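Local atomic coordinates of mitochondrial enolase superfamily member 1 (Homo sapiens, PDB entry 4A35), a protein that catalyses the magnesium-dependent dehydration of L-fuconate to 2-keto-3-deoxy-L-fuconate, a step in the breakdown of L-fucose. Residues P33-A38 against F57-G62; C53-T58 against T417-E422; I328-L333 against V360-L365. All blocks are in the same frame, centred on the assembly; numbering follows the deposited sequence.

Contact 1 (P33-A38 against F57-G62); sequences PDYSAA and FTLGKG. With EDO (1,2-ethanediol), chain F.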
loop_
_atom_site.group_PDB
_atom_site.type_symbol
_atom_site.label_atom_id
_atom_site.label_comp_id
_atom_site.label_asym_id
_atom_site.label_seq_id
_atom_site.Cartn_x
_atom_site.Cartn_y
_atom_site.Cartn_z
ATOM N N PRO A 33 2.586 10.645 -18.110
ATOM C CA PRO A 33 2.581 11.275 -16.784
ATOM C C PRO A 33 2.645 12.793 -16.887
ATOM O O PRO A 33 3.277 13.337 -17.780
ATOM C CB PRO A 33 3.858 10.722 -16.137
ATOM C CG PRO A 33 4.780 10.465 -17.292
ATOM C CD PRO A 33 3.840 9.886 -18.328
ATOM N N ASP A 34 2.026 13.458 -15.908
ATOM C CA ASP A 34 2.145 14.883 -15.662
ATOM C C ASP A 34 2.846 14.969 -14.305
ATOM O O ASP A 34 2.204 14.825 -13.250
ATOM C CB ASP A 34 0.757 15.564 -15.654
ATOM C CG ASP A 34 0.141 15.654 -17.036
ATOM O OD1 ASP A 34 0.862 16.003 -17.971
ATOM O OD2 ASP A 34 -1.092 15.381 -17.167
ATOM N N TYR A 35 4.161 15.139 -14.325
ATOM C CA TYR A 35 4.954 15.213 -13.097
ATOM C C TYR A 35 4.365 16.268 -12.173
ATOM O O TYR A 35 4.252 17.454 -12.524
ATOM C CB TYR A 35 6.407 15.556 -13.451
ATOM C CG TYR A 35 7.208 14.427 -14.061
ATOM C CD1 TYR A 35 6.613 13.199 -14.372
ATOM C CD2 TYR A 35 8.563 14.583 -14.336
ATOM C CE1 TYR A 35 7.361 12.149 -14.938
ATOM C CE2 TYR A 35 9.323 13.532 -14.866
ATOM C CZ TYR A 35 8.725 12.304 -15.121
ATOM O OH TYR A 35 9.467 11.277 -15.661
ATOM N N SER A 36 4.029 15.842 -10.972
ATOM C CA SER A 36 3.331 16.684 -10.009
ATOM C C SER A 36 3.817 16.476 -8.586
ATOM O O SER A 36 4.529 15.497 -8.288
ATOM C CB SER A 36 1.831 16.363 -10.067
ATOM O OG SER A 36 1.340 16.622 -11.369
ATOM N N ALA A 37 3.347 17.362 -7.680
ATOM C CA ALA A 37 3.691 17.216 -6.278
ATOM C C ALA A 37 2.644 17.822 -5.374
ATOM O O ALA A 37 1.979 18.817 -5.730
ATOM C CB ALA A 37 5.048 17.918 -6.001
ATOM N N ALA A 38 2.495 17.220 -4.191
ATOM C CA ALA A 38 1.759 17.867 -3.086
ATOM C C ALA A 38 2.847 18.699 -2.367
ATOM O O ALA A 38 3.842 18.129 -1.882
ATOM C CB ALA A 38 1.136 16.813 -2.165
ATOM N N PHE A 57 5.985 13.202 -4.639
ATOM C CA PHE A 57 5.837 13.198 -6.101
ATOM C C PHE A 57 4.709 12.279 -6.593
ATOM O O PHE A 57 4.539 11.144 -6.104
ATOM C CB PHE A 57 7.159 12.726 -6.686
ATOM C CG PHE A 57 7.177 12.419 -8.164
ATOM C CD1 PHE A 57 6.915 13.423 -9.107
ATOM C CD2 PHE A 57 7.430 11.124 -8.618
ATOM C CE1 PHE A 57 6.963 13.145 -10.482
ATOM C CE2 PHE A 57 7.453 10.838 -9.997
ATOM C CZ PHE A 57 7.198 11.850 -10.920
ATOM N N THR A 58 3.970 12.769 -7.579
ATOM C CA THR A 58 2.885 12.013 -8.217
ATOM C C THR A 58 2.973 12.199 -9.745
ATOM O O THR A 58 3.729 13.039 -10.226
ATOM C CB THR A 58 1.461 12.379 -7.720
ATOM O OG1 THR A 58 1.106 13.623 -8.354
ATOM C CG2 THR A 58 1.318 12.429 -6.161
ATOM N N LEU A 59 2.078 11.495 -10.463
ATOM C CA LEU A 59 2.008 11.585 -11.915
ATOM C C LEU A 59 0.816 12.435 -12.417
ATOM O O LEU A 59 0.501 12.399 -13.603
ATOM C CB LEU A 59 1.941 10.191 -12.526
ATOM C CG LEU A 59 3.128 9.269 -12.217
ATOM C CD1 LEU A 59 3.035 7.982 -13.064
ATOM C CD2 LEU A 59 4.461 10.007 -12.388
ATOM N N GLY A 60 0.222 13.240 -11.553
ATOM C CA GLY A 60 -0.847 14.130 -11.960
ATOM C C GLY A 60 -2.141 13.809 -11.259
ATOM O O GLY A 60 -2.350 14.246 -10.119
ATOM N N LYS A 61 -3.016 13.012 -11.915
ATOM C CA LYS A 61 -4.249 12.629 -11.264
ATOM C C LYS A 61 -3.907 11.900 -9.951
ATOM O O LYS A 61 -2.989 11.102 -9.910
ATOM C CB LYS A 61 -5.101 11.713 -12.172
ATOM C CG LYS A 61 -5.651 12.441 -13.412
ATOM C CD LYS A 61 -6.302 11.401 -14.278
ATOM C CE LYS A 61 -6.731 11.855 -15.638
ATOM N NZ LYS A 61 -5.768 11.379 -16.662
ATOM N N GLY A 62 -4.622 12.239 -8.902
ATOM C CA GLY A 62 -4.425 11.646 -7.577
ATOM C C GLY A 62 -3.677 12.547 -6.644
ATOM O O GLY A 62 -3.686 12.317 -5.435
HETATM C C1 EDO F . -2.114 17.647 -19.570
HETATM O O1 EDO F . -2.634 16.550 -18.853
HETATM C C2 EDO F . -3.223 18.097 -20.528
HETATM O O2 EDO F . -4.360 18.443 -19.728
#

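Contact 2 (C53-T58 against T417-E422); sequences CGITFT and TEMKEE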
loop_
_atom_site.group_PDB
_atom_site.type_symbol
_atom_site.label_atom_id
_atom_site.label_comp_id
_atom_site.label_asym_id
_atom_site.label_seq_id
_atom_site.Cartn_x
_atom_site.Cartn_y
_atom_site.Cartn_z
ATOM N N CYS A 53 9.734 23.399 3.927
ATOM C CA CYS A 53 9.074 23.019 2.687
ATOM C C CYS A 53 9.176 21.506 2.475
ATOM O O CYS A 53 10.215 20.902 2.729
ATOM C CB CYS A 53 9.659 23.794 1.515
ATOM S SG CYS A 53 9.701 25.592 1.779
ATOM N N GLY A 54 8.120 20.916 1.964
ATOM C CA GLY A 54 8.114 19.478 1.754
ATOM C C GLY A 54 7.356 19.145 0.500
ATOM O O GLY A 54 6.455 19.886 0.083
ATOM N N ILE A 55 7.732 18.024 -0.100
ATOM C CA ILE A 55 7.077 17.493 -1.286
ATOM C C ILE A 55 6.919 15.980 -1.194
ATOM O O ILE A 55 7.612 15.279 -0.439
ATOM C CB ILE A 55 7.888 17.828 -2.604
ATOM C CG1 ILE A 55 9.324 17.190 -2.568
ATOM C CG2 ILE A 55 7.885 19.330 -2.977
ATOM C CD1 ILE A 55 10.068 17.078 -3.944
ATOM N N THR A 56 5.990 15.494 -2.008
ATOM C CA THR A 56 5.833 14.109 -2.404
ATOM C C THR A 56 5.492 14.157 -3.877
ATOM O O THR A 56 4.790 15.061 -4.300
ATOM C CB THR A 56 4.931 13.235 -1.550
ATOM O OG1 THR A 56 5.241 11.871 -1.936
ATOM C CG2 THR A 56 3.432 13.517 -1.769
ATOM N N PHE A 57 5.985 13.202 -4.639
ATOM C CA PHE A 57 5.837 13.198 -6.101
ATOM C C PHE A 57 4.709 12.279 -6.593
ATOM O O PHE A 57 4.539 11.144 -6.104
ATOM C CB PHE A 57 7.159 12.726 -6.686
ATOM C CG PHE A 57 7.177 12.419 -8.164
ATOM C CD1 PHE A 57 6.915 13.423 -9.107
ATOM C CD2 PHE A 57 7.430 11.124 -8.618
ATOM C CE1 PHE A 57 6.963 13.145 -10.482
ATOM C CE2 PHE A 57 7.453 10.838 -9.997
ATOM C CZ PHE A 57 7.198 11.850 -10.920
ATOM N N THR A 58 3.970 12.769 -7.579
ATOM C CA THR A 58 2.885 12.013 -8.217
ATOM C C THR A 58 2.973 12.199 -9.745
ATOM O O THR A 58 3.729 13.039 -10.226
ATOM C CB THR A 58 1.461 12.379 -7.720
ATOM O OG1 THR A 58 1.106 13.623 -8.354
ATOM C CG2 THR A 58 1.318 12.429 -6.161
ATOM N N THR A 417 14.112 21.276 -0.794
ATOM C CA THR A 417 12.673 21.036 -1.098
ATOM C C THR A 417 11.966 22.331 -1.565
ATOM O O THR A 417 10.869 22.276 -2.124
ATOM C CB THR A 417 11.944 20.569 0.193
ATOM O OG1 THR A 417 12.424 21.426 1.229
ATOM C CG2 THR A 417 12.243 19.116 0.578
ATOM N N GLU A 418 12.526 23.498 -1.200
ATOM C CA GLU A 418 11.858 24.761 -1.439
ATOM C C GLU A 418 11.617 25.061 -2.928
ATOM O O GLU A 418 12.541 25.004 -3.740
ATOM C CB GLU A 418 12.622 25.928 -0.797
ATOM C CG GLU A 418 11.821 27.221 -0.843
ATOM C CD GLU A 418 12.354 28.243 0.132
ATOM O OE1 GLU A 418 13.259 27.904 0.933
ATOM O OE2 GLU A 418 11.932 29.411 0.018
ATOM N N MET A 419 10.326 25.353 -3.268
ATOM C CA MET A 419 10.012 25.683 -4.648
ATOM C C MET A 419 9.875 27.171 -4.795
ATOM O O MET A 419 9.535 27.872 -3.839
ATOM C CB MET A 419 8.751 24.959 -5.122
ATOM C CG MET A 419 8.962 23.438 -5.142
ATOM S SD MET A 419 7.500 22.516 -5.763
ATOM C CE MET A 419 7.692 22.798 -7.593
ATOM N N LYS A 420 10.081 27.654 -6.013
ATOM C CA LYS A 420 9.877 29.051 -6.353
ATOM C C LYS A 420 8.356 29.351 -6.286
ATOM O O LYS A 420 7.560 28.658 -6.938
ATOM C CB LYS A 420 10.457 29.362 -7.754
ATOM C CG LYS A 420 11.979 29.326 -7.807
ATOM C CD LYS A 420 12.462 29.632 -9.193
ATOM C CE LYS A 420 13.974 29.446 -9.283
ATOM N NZ LYS A 420 14.416 29.545 -10.693
ATOM N N GLU A 421 7.957 30.333 -5.457
ATOM C CA GLU A 421 6.531 30.647 -5.313
ATOM C C GLU A 421 5.880 31.021 -6.649
ATOM O O GLU A 421 4.749 30.605 -6.853
ATOM C CB GLU A 421 6.258 31.678 -4.207
ATOM C CG GLU A 421 6.314 31.005 -2.833
ATOM C CD GLU A 421 5.175 30.042 -2.518
ATOM O OE1 GLU A 421 4.017 30.371 -2.852
ATOM O OE2 GLU A 421 5.431 28.965 -1.932
ATOM N N GLU A 422 6.586 31.741 -7.573
ATOM C CA GLU A 422 6.035 32.047 -8.915
ATOM C C GLU A 422 5.724 30.714 -9.678
ATOM O O GLU A 422 4.621 30.582 -10.239
ATOM C CB GLU A 422 6.995 32.951 -9.726
#

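Contact 3 (I328-L333 against V360-L365); sequences IDSCRL and VGLCEL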
loop_
_atom_site.group_PDB
_atom_site.type_symbol
_atom_site.label_atom_id
_atom_site.label_comp_id
_atom_site.label_asym_id
_atom_site.label_seq_id
_atom_site.Cartn_x
_atom_site.Cartn_y
_atom_site.Cartn_z
ATOM N N ILE A 328 16.372 3.284 -3.207
ATOM C CA ILE A 328 15.577 4.091 -2.296
ATOM C C ILE A 328 14.874 5.224 -3.060
ATOM O O ILE A 328 15.294 5.620 -4.145
ATOM C CB ILE A 328 16.441 4.685 -1.138
ATOM C CG1 ILE A 328 17.532 5.672 -1.645
ATOM C CG2 ILE A 328 16.913 3.563 -0.126
ATOM C CD1 ILE A 328 18.297 6.554 -0.481
ATOM N N ASP A 329 13.778 5.727 -2.479
ATOM C CA ASP A 329 13.099 6.894 -2.999
ATOM C C ASP A 329 12.795 7.817 -1.804
ATOM O O ASP A 329 12.286 7.369 -0.767
ATOM C CB ASP A 329 11.844 6.554 -3.790
ATOM C CG ASP A 329 11.281 7.860 -4.365
ATOM O OD1 ASP A 329 11.722 8.264 -5.455
ATOM O OD2 ASP A 329 10.427 8.489 -3.700
ATOM N N SER A 330 13.144 9.100 -1.965
ATOM C CA SER A 330 13.029 10.146 -0.950
ATOM C C SER A 330 11.564 10.464 -0.587
ATOM O O SER A 330 11.324 11.007 0.480
ATOM C CB SER A 330 13.712 11.427 -1.471
ATOM O OG SER A 330 13.126 11.948 -2.660
ATOM N N CYS A 331 10.612 10.217 -1.516
ATOM C CA CYS A 331 9.191 10.626 -1.316
ATOM C C CYS A 331 8.147 9.449 -1.285
ATOM O O CYS A 331 6.971 9.713 -1.017
ATOM C CB CYS A 331 8.813 11.656 -2.379
ATOM S SG CYS A 331 9.710 13.216 -2.182
ATOM N N ARG A 332 8.567 8.212 -1.523
ATOM C CA ARG A 332 7.746 7.008 -1.458
ATOM C C ARG A 332 7.802 6.440 -0.018
ATOM O O ARG A 332 6.794 6.052 0.543
ATOM C CB ARG A 332 8.280 5.947 -2.444
ATOM C CG ARG A 332 7.456 4.589 -2.395
ATOM C CD ARG A 332 5.972 4.741 -2.744
ATOM N NE ARG A 332 5.812 5.340 -4.078
ATOM C CZ ARG A 332 4.657 5.423 -4.732
ATOM N NH1 ARG A 332 3.536 4.946 -4.182
ATOM N NH2 ARG A 332 4.616 5.959 -5.956
ATOM N N LEU A 333 9.025 6.360 0.533
ATOM C CA LEU A 333 9.202 5.904 1.927
ATOM C C LEU A 333 8.864 7.049 2.889
ATOM O O LEU A 333 8.654 8.203 2.449
ATOM C CB LEU A 333 10.678 5.452 2.133
ATOM C CG LEU A 333 11.118 4.205 1.314
ATOM C CD1 LEU A 333 12.603 3.907 1.601
ATOM C CD2 LEU A 333 10.319 2.908 1.720
ATOM N N VAL A 360 9.442 15.429 -9.915
ATOM C CA VAL A 360 9.446 16.792 -9.364
ATOM C C VAL A 360 10.298 16.803 -8.121
ATOM O O VAL A 360 9.814 16.363 -7.059
ATOM C CB VAL A 360 8.006 17.338 -8.983
ATOM C CG1 VAL A 360 8.079 18.810 -8.538
ATOM C CG2 VAL A 360 7.039 17.178 -10.127
ATOM N N GLY A 361 11.523 17.305 -8.227
ATOM C CA GLY A 361 12.373 17.467 -7.047
ATOM C C GLY A 361 12.955 16.229 -6.396
ATOM O O GLY A 361 13.659 16.366 -5.392
ATOM N N LEU A 362 12.713 15.003 -6.926
ATOM C CA LEU A 362 13.349 13.818 -6.289
ATOM C C LEU A 362 14.902 13.919 -6.305
ATOM O O LEU A 362 15.522 13.517 -5.324
ATOM C CB LEU A 362 12.917 12.520 -6.998
ATOM C CG LEU A 362 11.374 12.251 -7.050
ATOM C CD1 LEU A 362 11.081 10.904 -7.796
ATOM C CD2 LEU A 362 10.764 12.189 -5.600
ATOM N N CYS A 363 15.508 14.439 -7.406
ATOM C CA CYS A 363 16.986 14.650 -7.476
ATOM C C CYS A 363 17.429 15.561 -6.296
ATOM O O CYS A 363 18.408 15.249 -5.587
ATOM C CB CYS A 363 17.390 15.282 -8.814
ATOM S SG CYS A 363 17.008 14.275 -10.270
ATOM N N GLU A 364 16.719 16.722 -6.140
ATOM C CA GLU A 364 17.022 17.725 -5.124
ATOM C C GLU A 364 17.042 17.106 -3.701
ATOM O O GLU A 364 17.919 17.458 -2.915
ATOM C CB GLU A 364 15.976 18.857 -5.167
ATOM C CG GLU A 364 16.206 19.911 -6.263
ATOM C CD GLU A 364 16.160 19.451 -7.717
ATOM O OE1 GLU A 364 15.442 18.468 -8.024
ATOM O OE2 GLU A 364 16.719 20.178 -8.572
ATOM N N LEU A 365 16.166 16.142 -3.425
ATOM C CA LEU A 365 16.107 15.546 -2.047
ATOM C C LEU A 365 17.023 14.361 -1.905
ATOM O O LEU A 365 17.812 14.319 -0.984
ATOM C CB LEU A 365 14.664 15.084 -1.679
ATOM C CG LEU A 365 13.692 16.167 -1.216
ATOM C CD1 LEU A 365 13.499 17.258 -2.313
ATOM C CD2 LEU A 365 12.328 15.543 -0.791
#

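Contact 1 (P33-A38 against F57-G62)
F57, near the end of strand 52-58, points its ring edge at the face of Y35, which just precedes strand 36-44, and its side chain can be followed outward. CB and CG both lie a loose 4.1 Å from S36 O; CG stands anti to the backbone N (chi1 170°), which swings the ring toward residues 33-38. CD1 passes 3.3 Å from S36 O. CE1 reaches Y35 CG at 3.8 Å. CZ ends above the tyrosine plane, offset toward the rim, 3.8 Å from Y35 CD1. The result is a T-shaped stack with planes at 84° and centroids 5.3 Å apart. W104 of the second subunit also meets the F57 ring.

Beside the stack, the backbones pair. S36 and T58 form a hydrogen-bonded pair, T58 N giving to S36 O at 2.9 Å almost straight, and S36 N returning a bond to T58 O. A37 and F57 follow as a non-hydrogen-bonded pair. Past the strand end, D34 N bonds L59 O at 3.0 Å, while P33 CB rests on L59 CD2. On the S36 and T58 face, T58 OG1 lies close to S36 CB and is hydrogen-bonded to T63 OG1.

This is the open end of a beta hairpin, strands 36-44 and 52-58, in the N-terminal capping domain of the enolase superfamily; Y35 is a substrate-binding residue by similarity, consistent with a place at the active-site entrance.

Contact 2 (C53-T58 against T417-E422)
C53 lays its thiol alongside the root of the E418 side chain, SG 3.7 Å from E418 CG and 3.9 Å from E418 CB. Strand 52-58, an outer strand of the three-stranded sheet in the N-terminal domain, here meets the chain just before helix 421-427. Such a return of the C-terminal segment to the N-terminal domain is a feature of the enolase superfamily, whose capping domain draws on both ends of the chain.

E418 runs extended from its first torsion on (chi1 -171°), so its first methylenes face the sulfur while its carboxylate goes on to a salt bridge with K129. That lysine belongs to helix 110-131, which also supplies D125 as acceptor for C53 N.

The polar link is made by T417, whose hydroxyl OG1 gives a hydrogen bond to C53 O at 2.7 Å. The donor stands 53° out of the carbonyl plane, so it comes over the C=O rather than along a lone pair. T417 CB follows the hydroxyl to 3.1 Å from C53 O, with CG2 more distant. C53 and T417 are buried, and this hydroxyl gives the strand carbonyl a side-chain partner from the C-terminal segment. M419 N is held separately, by Y39 OH of strand 36-44. Further along the strand I55 turns its branch toward the same segment, and its CG2 methyl touches M419 SD at 4.2 Å.

Contact 3 (I328-L333 against V360-L365)
L362 and D329 cross at about a right angle, the leucine bringing its CD1 methyl to 3.6 Å from D329 OD1. Neither CB points straight at the partner segment, but both chain ends turn to it: the first torsion of D329 is extended (chi1 -176°), carrying the carboxylate away from the backbone N toward L362. There OD1 has its polar partner in H356 ND1, so the leucine methyl packs against an oxygen already in use. The other oxygen, OD2, turns back on its own loop and accepts from C331 N at 2.8 Å, the donor standing 46° out of the carboxylate plane. This Asx turn, backed by a weak bond from R332 N, restrains the rotation of the carboxylate.

The two residues that follow face the helix with their tips. S330 sets OG 3.6 Å from L365 CB and 3.8 Å from the CD2 methyl of L362. C331 meets one methyl of each leucine, its SG lying 3.7 Å from L362 CD2 and 3.8 Å from L365 CD2. L362 and L365, three residues apart on the first turn of the helix, therefore present a common apolar surface to the loop, with no hydrogen bond across.

The D329-H356 pair is consistent with the His-Asp dyad of the mandelate racemase group; H356 is a predicted active-site residue, and the pair lies beside the active site at the C-terminal end of the barrel strands.

From the N terminus, contact 1 comes first and closes the hairpin of strands 36-44 and 52-58 at its open end. Contact 2 then starts on the same outer strand, sharing F57 and T58 with contact 1, and closes only at residues 417-422; the two spans thus overlap without either enclosing the other. Contact 3 lies wholly within the long span of contact 2, joining two neighbouring parts of the barrel domain. Strand 52-58 is common ground: T56 OG1 probably bonds to C331 O, and F57 packs on V360 and L362. Together the contacts tie the capping sheet to the C-terminal segment and to the barrel's active-site end.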